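Local structure of papain-like protease (Human betacoronavirus 2c EMC/2012, 4RNA) at residues A[187-192]-A[236-241]; A[127-132]-A[180-185]. The protein probably cleaves the viral polyprotein as a cysteine protease of the papain-like clan and, as in related coronavirus enzymes, may remove ubiquitin and ubiquitin-like modifiers from host proteins. One frame throughout, in Å; residues are numbered along the deposited sequence. Where two conformers were deposited one is given.

Contact 1: residues A[187-192]-A[236-241]; sequences MVWREW and RQLVEH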
loop_
_atom_site.group_PDB
_atom_site.type_symbol
_atom_site.label_atom_id
_atom_site.label_comp_id
_atom_site.label_asym_id
_atom_site.label_seq_id
_atom_site.Cartn_x
_atom_site.Cartn_y
_atom_site.Cartn_z
ATOM N N MET A 187 18.329 15.661 -12.826
ATOM C CA MET A 187 17.251 16.240 -13.626
ATOM C C MET A 187 17.062 17.695 -13.133
ATOM O O MET A 187 16.824 17.893 -11.929
ATOM C CB MET A 187 15.995 15.403 -13.435
ATOM C CG MET A 187 14.908 15.640 -14.460
ATOM S SD MET A 187 13.421 14.716 -13.969
ATOM C CE MET A 187 13.136 15.434 -12.391
ATOM N N VAL A 188 17.232 18.693 -14.024
ATOM C CA VAL A 188 17.043 20.110 -13.611
ATOM C C VAL A 188 15.877 20.750 -14.368
ATOM O O VAL A 188 15.945 20.894 -15.573
ATOM C CB VAL A 188 18.320 20.937 -13.780
ATOM C CG1 VAL A 188 18.161 22.303 -13.123
ATOM C CG2 VAL A 188 19.522 20.203 -13.194
ATOM N N TRP A 189 14.821 21.109 -13.626
ATOM C CA TRP A 189 13.699 21.904 -14.098
ATOM C C TRP A 189 13.942 23.356 -13.808
ATOM O O TRP A 189 14.454 23.718 -12.747
ATOM C CB TRP A 189 12.390 21.473 -13.418
ATOM C CG TRP A 189 11.988 20.085 -13.816
ATOM C CD1 TRP A 189 12.291 18.908 -13.158
ATOM C CD2 TRP A 189 11.208 19.683 -15.002
ATOM N NE1 TRP A 189 11.781 17.827 -13.836
ATOM C CE2 TRP A 189 11.098 18.226 -14.936
ATOM C CE3 TRP A 189 10.610 20.366 -16.067
ATOM C CZ2 TRP A 189 10.408 17.490 -15.897
ATOM C CZ3 TRP A 189 9.930 19.610 -17.044
ATOM C CH2 TRP A 189 9.852 18.199 -16.953
ATOM N N ARG A 190 13.635 24.199 -14.778
ATOM C CA ARG A 190 13.708 25.630 -14.533
ATOM C C ARG A 190 12.303 26.178 -14.718
ATOM O O ARG A 190 11.551 25.827 -15.707
ATOM C CB ARG A 190 14.744 26.321 -15.429
ATOM C CG ARG A 190 14.836 27.848 -15.242
ATOM C CD ARG A 190 16.056 28.392 -15.998
ATOM N NE ARG A 190 17.280 27.962 -15.337
ATOM C CZ ARG A 190 18.468 27.858 -15.916
ATOM N NH1 ARG A 190 18.610 28.148 -17.203
ATOM N NH2 ARG A 190 19.513 27.447 -15.201
ATOM N N GLU A 191 11.933 27.009 -13.742
ATOM C CA GLU A 191 10.687 27.759 -13.793
ATOM C C GLU A 191 11.068 29.264 -13.861
ATOM O O GLU A 191 11.898 29.750 -13.070
ATOM C CB GLU A 191 9.844 27.430 -12.556
ATOM C CG GLU A 191 9.285 26.024 -12.625
ATOM C CD GLU A 191 8.273 25.671 -11.527
ATOM O OE1 GLU A 191 8.037 26.486 -10.602
ATOM O OE2 GLU A 191 7.700 24.545 -11.604
ATOM N N TRP A 192 10.492 30.000 -14.808
ATOM C CA TRP A 192 10.856 31.430 -14.873
ATOM C C TRP A 192 9.781 32.337 -15.389
ATOM O O TRP A 192 8.849 31.924 -16.121
ATOM C CB TRP A 192 12.185 31.650 -15.624
ATOM C CG TRP A 192 12.004 31.559 -17.103
ATOM C CD1 TRP A 192 11.868 32.619 -18.023
ATOM C CD2 TRP A 192 11.852 30.328 -17.902
ATOM N NE1 TRP A 192 11.666 32.140 -19.299
ATOM C CE2 TRP A 192 11.637 30.771 -19.298
ATOM C CE3 TRP A 192 11.838 28.953 -17.608
ATOM C CZ2 TRP A 192 11.441 29.857 -20.342
ATOM C CZ3 TRP A 192 11.635 28.027 -18.658
ATOM C CH2 TRP A 192 11.494 28.462 -20.004
ATOM N N ARG A 236 7.731 26.698 -17.525
ATOM C CA ARG A 236 8.410 25.575 -16.869
ATOM C C ARG A 236 9.095 24.753 -17.965
ATOM O O ARG A 236 8.405 24.346 -18.952
ATOM C CB ARG A 236 7.343 24.729 -16.118
ATOM C CG ARG A 236 7.704 23.294 -15.738
ATOM C CD ARG A 236 6.735 22.751 -14.668
ATOM N NE ARG A 236 7.077 21.403 -14.191
ATOM C CZ ARG A 236 7.942 21.132 -13.219
ATOM N NH1 ARG A 236 8.566 22.112 -12.551
ATOM N NH2 ARG A 236 8.167 19.863 -12.887
ATOM N N GLN A 237 10.369 24.479 -17.811
ATOM C CA GLN A 237 11.037 23.651 -18.814
ATOM C C GLN A 237 12.158 22.830 -18.249
ATOM O O GLN A 237 12.910 23.306 -17.391
ATOM C CB GLN A 237 11.529 24.535 -20.006
ATOM C CG GLN A 237 12.181 23.788 -21.148
ATOM C CD GLN A 237 12.449 24.693 -22.341
ATOM O OE1 GLN A 237 11.720 25.676 -22.590
ATOM N NE2 GLN A 237 13.527 24.391 -23.055
ATOM N N LEU A 238 12.293 21.585 -18.732
ATOM C CA LEU A 238 13.492 20.780 -18.441
ATOM C C LEU A 238 14.817 21.354 -19.091
ATOM O O LEU A 238 14.916 21.513 -20.299
ATOM C CB LEU A 238 13.228 19.324 -18.885
ATOM C CG LEU A 238 14.333 18.305 -18.550
ATOM C CD1 LEU A 238 14.612 18.138 -17.030
ATOM C CD2 LEU A 238 13.957 16.976 -19.224
ATOM N N VAL A 239 15.811 21.728 -18.284
ATOM C CA VAL A 239 17.012 22.303 -18.875
ATOM C C VAL A 239 18.263 21.380 -18.809
ATOM O O VAL A 239 19.226 21.528 -19.601
ATOM C CB VAL A 239 17.329 23.689 -18.281
ATOM C CG1 VAL A 239 16.256 24.695 -18.762
ATOM C CG2 VAL A 239 17.407 23.606 -16.759
ATOM N N GLU A 240 18.240 20.403 -17.911
ATOM C CA GLU A 240 19.358 19.445 -17.901
ATOM C C GLU A 240 18.866 18.082 -17.445
ATOM O O GLU A 240 18.014 17.971 -16.563
ATOM C CB GLU A 240 20.490 19.939 -17.006
ATOM C CG GLU A 240 21.815 19.295 -17.325
ATOM C CD GLU A 240 22.525 18.840 -16.069
ATOM O OE1 GLU A 240 22.643 17.605 -15.850
ATOM O OE2 GLU A 240 22.931 19.719 -15.278
ATOM N N HIS A 241 19.398 17.045 -18.071
ATOM C CA HIS A 241 18.952 15.691 -17.794
ATOM C C HIS A 241 20.058 14.701 -18.036
ATOM O O HIS A 241 20.518 14.527 -19.155
ATOM C CB HIS A 241 17.720 15.358 -18.615
ATOM C CG HIS A 241 16.846 14.337 -17.971
ATOM N ND1 HIS A 241 15.770 13.776 -18.597
ATOM C CD2 HIS A 241 16.898 13.776 -16.693
ATOM C CE1 HIS A 241 15.156 12.920 -17.738
ATOM N NE2 HIS A 241 15.859 12.901 -16.588
#
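The indole of Trp189 is sandwiched between two residues of the neighbouring strand, with the guanidinium of Arg236 flat on one face and Leu238 on the other. The two strands pair antiparallel in the zinc-bearing fingers of this papain-like protease. In the conformer given, one of two, the guanidinium of Arg236 lies almost parallel to the ring, planes 10° apart, its NH2 3.7 Å from Trp189 CD2, an off-centre cation-pi contact that suits a charged but flat group. From the opposite side Leu238 CB makes a CH-pi contact, 4.0 Å from the centroid of the six-membered ring of Trp189. Extended from CG to NE, the Arg236 chain in this same conformer also carries NH1 to Glu191 OE2, 2.8 Å away; this salt bridge has a bent, weak hydrogen bond, and the carboxylate stands steeply to the guanidinium plane. Glu191 OE2 also accepts a bond from the backbone N of Ala64 of the second subunit, and its OE1 pairs with Arg234, so several donors share one buried carboxylate.

A classic beta bulge interrupts the ladder: Val239 and Glu240 both face Val188, whose O takes a 2.8 Å bond from Val239 N and a weaker one from Glu240 N. Across the bulge, Met187 CG packs 3.6 Å from Leu238 CD1, while its SD receives a weak hydrogen bond from Trp189 NE1 at 3.5 Å.

Contact 2: residues A[127-132]-A[180-185]; sequences DIKFVI and ELCCSA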
loop_
_atom_site.group_PDB
_atom_site.type_symbol
_atom_site.label_atom_id
_atom_site.label_comp_id
_atom_site.label_asym_id
_atom_site.label_seq_id
_atom_site.Cartn_x
_atom_site.Cartn_y
_atom_site.Cartn_z
ATOM N N ASP A 127 21.794 -0.655 -13.188
ATOM C CA ASP A 127 22.331 0.213 -12.134
ATOM C C ASP A 127 21.395 0.487 -10.959
ATOM O O ASP A 127 21.562 1.513 -10.289
ATOM C CB ASP A 127 22.815 1.554 -12.717
ATOM C CG ASP A 127 23.928 1.362 -13.719
ATOM O OD1 ASP A 127 24.961 0.770 -13.327
ATOM O OD2 ASP A 127 23.750 1.757 -14.898
ATOM N N ILE A 128 20.445 -0.414 -10.716
ATOM C CA ILE A 128 19.566 -0.342 -9.548
ATOM C C ILE A 128 19.885 -1.460 -8.556
ATOM O O ILE A 128 20.315 -2.562 -8.947
ATOM C CB ILE A 128 18.065 -0.467 -9.911
ATOM C CG1 ILE A 128 17.791 -1.855 -10.474
ATOM C CG2 ILE A 128 17.669 0.646 -10.880
ATOM C CD1 ILE A 128 16.298 -2.133 -10.715
ATOM N N LYS A 129 19.718 -1.110 -7.285
ATOM C CA LYS A 129 19.870 -2.013 -6.150
ATOM C C LYS A 129 18.762 -1.646 -5.135
ATOM O O LYS A 129 18.438 -0.477 -4.980
ATOM C CB LYS A 129 21.235 -1.816 -5.492
ATOM C CG LYS A 129 21.592 -2.886 -4.475
ATOM C CD LYS A 129 22.898 -2.611 -3.721
ATOM C CE LYS A 129 22.827 -1.350 -2.865
ATOM N NZ LYS A 129 22.896 -0.154 -3.757
ATOM N N PHE A 130 18.214 -2.651 -4.457
ATOM C CA PHE A 130 17.168 -2.430 -3.467
ATOM C C PHE A 130 17.808 -2.131 -2.132
ATOM O O PHE A 130 18.762 -2.792 -1.755
ATOM C CB PHE A 130 16.213 -3.635 -3.405
ATOM C CG PHE A 130 15.316 -3.699 -4.594
ATOM C CD1 PHE A 130 14.283 -2.768 -4.730
ATOM C CD2 PHE A 130 15.537 -4.632 -5.615
ATOM C CE1 PHE A 130 13.480 -2.775 -5.864
ATOM C CE2 PHE A 130 14.741 -4.653 -6.750
ATOM C CZ PHE A 130 13.714 -3.715 -6.884
ATOM N N VAL A 131 17.304 -1.116 -1.448
ATOM C CA VAL A 131 17.919 -0.710 -0.181
ATOM C C VAL A 131 17.390 -1.637 0.907
ATOM O O VAL A 131 17.948 -1.702 1.972
ATOM C CB VAL A 131 17.681 0.777 0.182
ATOM C CG1 VAL A 131 18.176 1.679 -0.938
ATOM C CG2 VAL A 131 16.215 1.067 0.513
ATOM N N ILE A 132 16.323 -2.382 0.631
ATOM C CA ILE A 132 15.824 -3.397 1.612
ATOM C C ILE A 132 16.499 -4.776 1.345
ATOM O O ILE A 132 16.404 -5.309 0.238
ATOM C CB ILE A 132 14.282 -3.567 1.476
ATOM C CG1 ILE A 132 13.565 -2.266 1.914
ATOM C CG2 ILE A 132 13.812 -4.741 2.358
ATOM C CD1 ILE A 132 12.114 -2.116 1.424
ATOM N N GLU A 180 17.676 2.060 -5.139
ATOM C CA GLU A 180 18.520 3.221 -5.327
ATOM C C GLU A 180 19.427 2.970 -6.540
ATOM O O GLU A 180 19.690 1.821 -6.959
ATOM C CB GLU A 180 19.354 3.509 -4.081
ATOM C CG GLU A 180 20.593 2.615 -3.997
ATOM C CD GLU A 180 21.321 2.684 -2.657
ATOM O OE1 GLU A 180 21.793 1.608 -2.224
ATOM O OE2 GLU A 180 21.417 3.788 -2.034
ATOM N N LEU A 181 19.867 4.066 -7.119
ATOM C CA LEU A 181 20.648 4.012 -8.329
ATOM C C LEU A 181 22.099 3.804 -7.915
ATOM O O LEU A 181 22.539 4.402 -6.934
ATOM C CB LEU A 181 20.510 5.375 -9.016
ATOM C CG LEU A 181 20.729 5.333 -10.519
ATOM C CD1 LEU A 181 19.695 4.408 -11.172
ATOM C CD2 LEU A 181 20.605 6.774 -11.028
ATOM N N CYS A 182 22.842 2.994 -8.652
ATOM C CA CYS A 182 24.274 2.744 -8.355
ATOM C C CYS A 182 25.210 3.701 -9.100
ATOM O O CYS A 182 26.404 3.510 -9.105
ATOM C CB CYS A 182 24.622 1.307 -8.720
ATOM S SG CYS A 182 23.683 0.120 -7.714
ATOM N N CYS A 183 24.654 4.709 -9.753
ATOM C CA CYS A 183 25.434 5.705 -10.474
ATOM C C CYS A 183 24.786 7.086 -10.216
ATOM O O CYS A 183 23.794 7.159 -9.483
ATOM C CB CYS A 183 25.471 5.337 -11.973
ATOM S SG CYS A 183 23.900 5.246 -12.912
ATOM N N SER A 184 25.324 8.155 -10.819
ATOM C CA SER A 184 24.751 9.493 -10.799
ATOM C C SER A 184 23.542 9.631 -11.710
ATOM O O SER A 184 23.522 9.024 -12.786
ATOM C CB SER A 184 25.785 10.425 -11.401
ATOM O OG SER A 184 26.593 10.887 -10.365
ATOM N N ALA A 185 22.549 10.418 -11.312
ATOM C CA ALA A 185 21.568 10.856 -12.309
ATOM C C ALA A 185 21.105 12.205 -11.872
ATOM O O ALA A 185 21.155 12.531 -10.680
ATOM C CB ALA A 185 20.405 9.883 -12.398
#
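A small two-stranded antiparallel sheet joins strand 128-130, which leads into helix 133-143, to strand 179-181, which follows helix 168-176, so that it ties together the two ends of a largely helical part of the protease. Its hydrogen-bonded pair is Lys129 with Glu180: Glu180 N reaches Lys129 O at 2.7 Å, and Lys129 N returns a bond to Glu180 O. Two residues along each chain, past the non-hydrogen-bonded pair Ile128 and Leu181, Cys182 N closes the ladder on Asp127 O at 2.6 Å, just where the second strand gives way to a loop.

Lys129 and Glu180 also join through their side chains, which leave the sheet together, one alongside the other. Lys129 leaves the backbone extended, then folds at its last two torsions (chi3 64°, chi4 -74°), and this hook brings NZ within 2.6 Å of Glu180 OE1 in a salt bridge. The ammonium approaches the anti side of that oxygen, 31° out of the carboxylate plane. Lysine and glutamate suit this partly exposed face, since their long chains can meet above the backbone ladder. Val131 adds an apolar flank, its CG1 lying 3.7 Å from Glu180 CD.

Ile128 and Leu181 occupy the other face, where their CG2 and CD1 approach only loosely; Ile128 also rests on Phe139 of helix 133-143, and Leu181 on Leu206. At the loop end Cys183 SG lies against the side chain of Asp127, 3.9 Å from its CB. The small side chain of Cys182 instead fits close to the backbone at Asp127 O, and its SG, placed anti to its own carbonyl carbon, packs 3.8 Å from Lys129 CB.

The centres of the two contacts lie about 23 Å apart, and both segments of contact 2 come earlier in the chain than either segment of contact 1. Segments 180-185 and 187-192 adjoin in the sequence, so strand 179-181 passes through a short link into strand 186-193; apart from that link the contacts do not touch. They belong to separate sheets: contact 2 is the small pair attached to the helical part of the chain, nearer its centre, while contact 1 lies in the outlying antiparallel sheet of the fingers, which carries the zinc site of Cys193, Cys196, Cys228 and Cys230. The chain therefore leaves the helical part at contact 2 and runs directly, through a short loop, into the fingers.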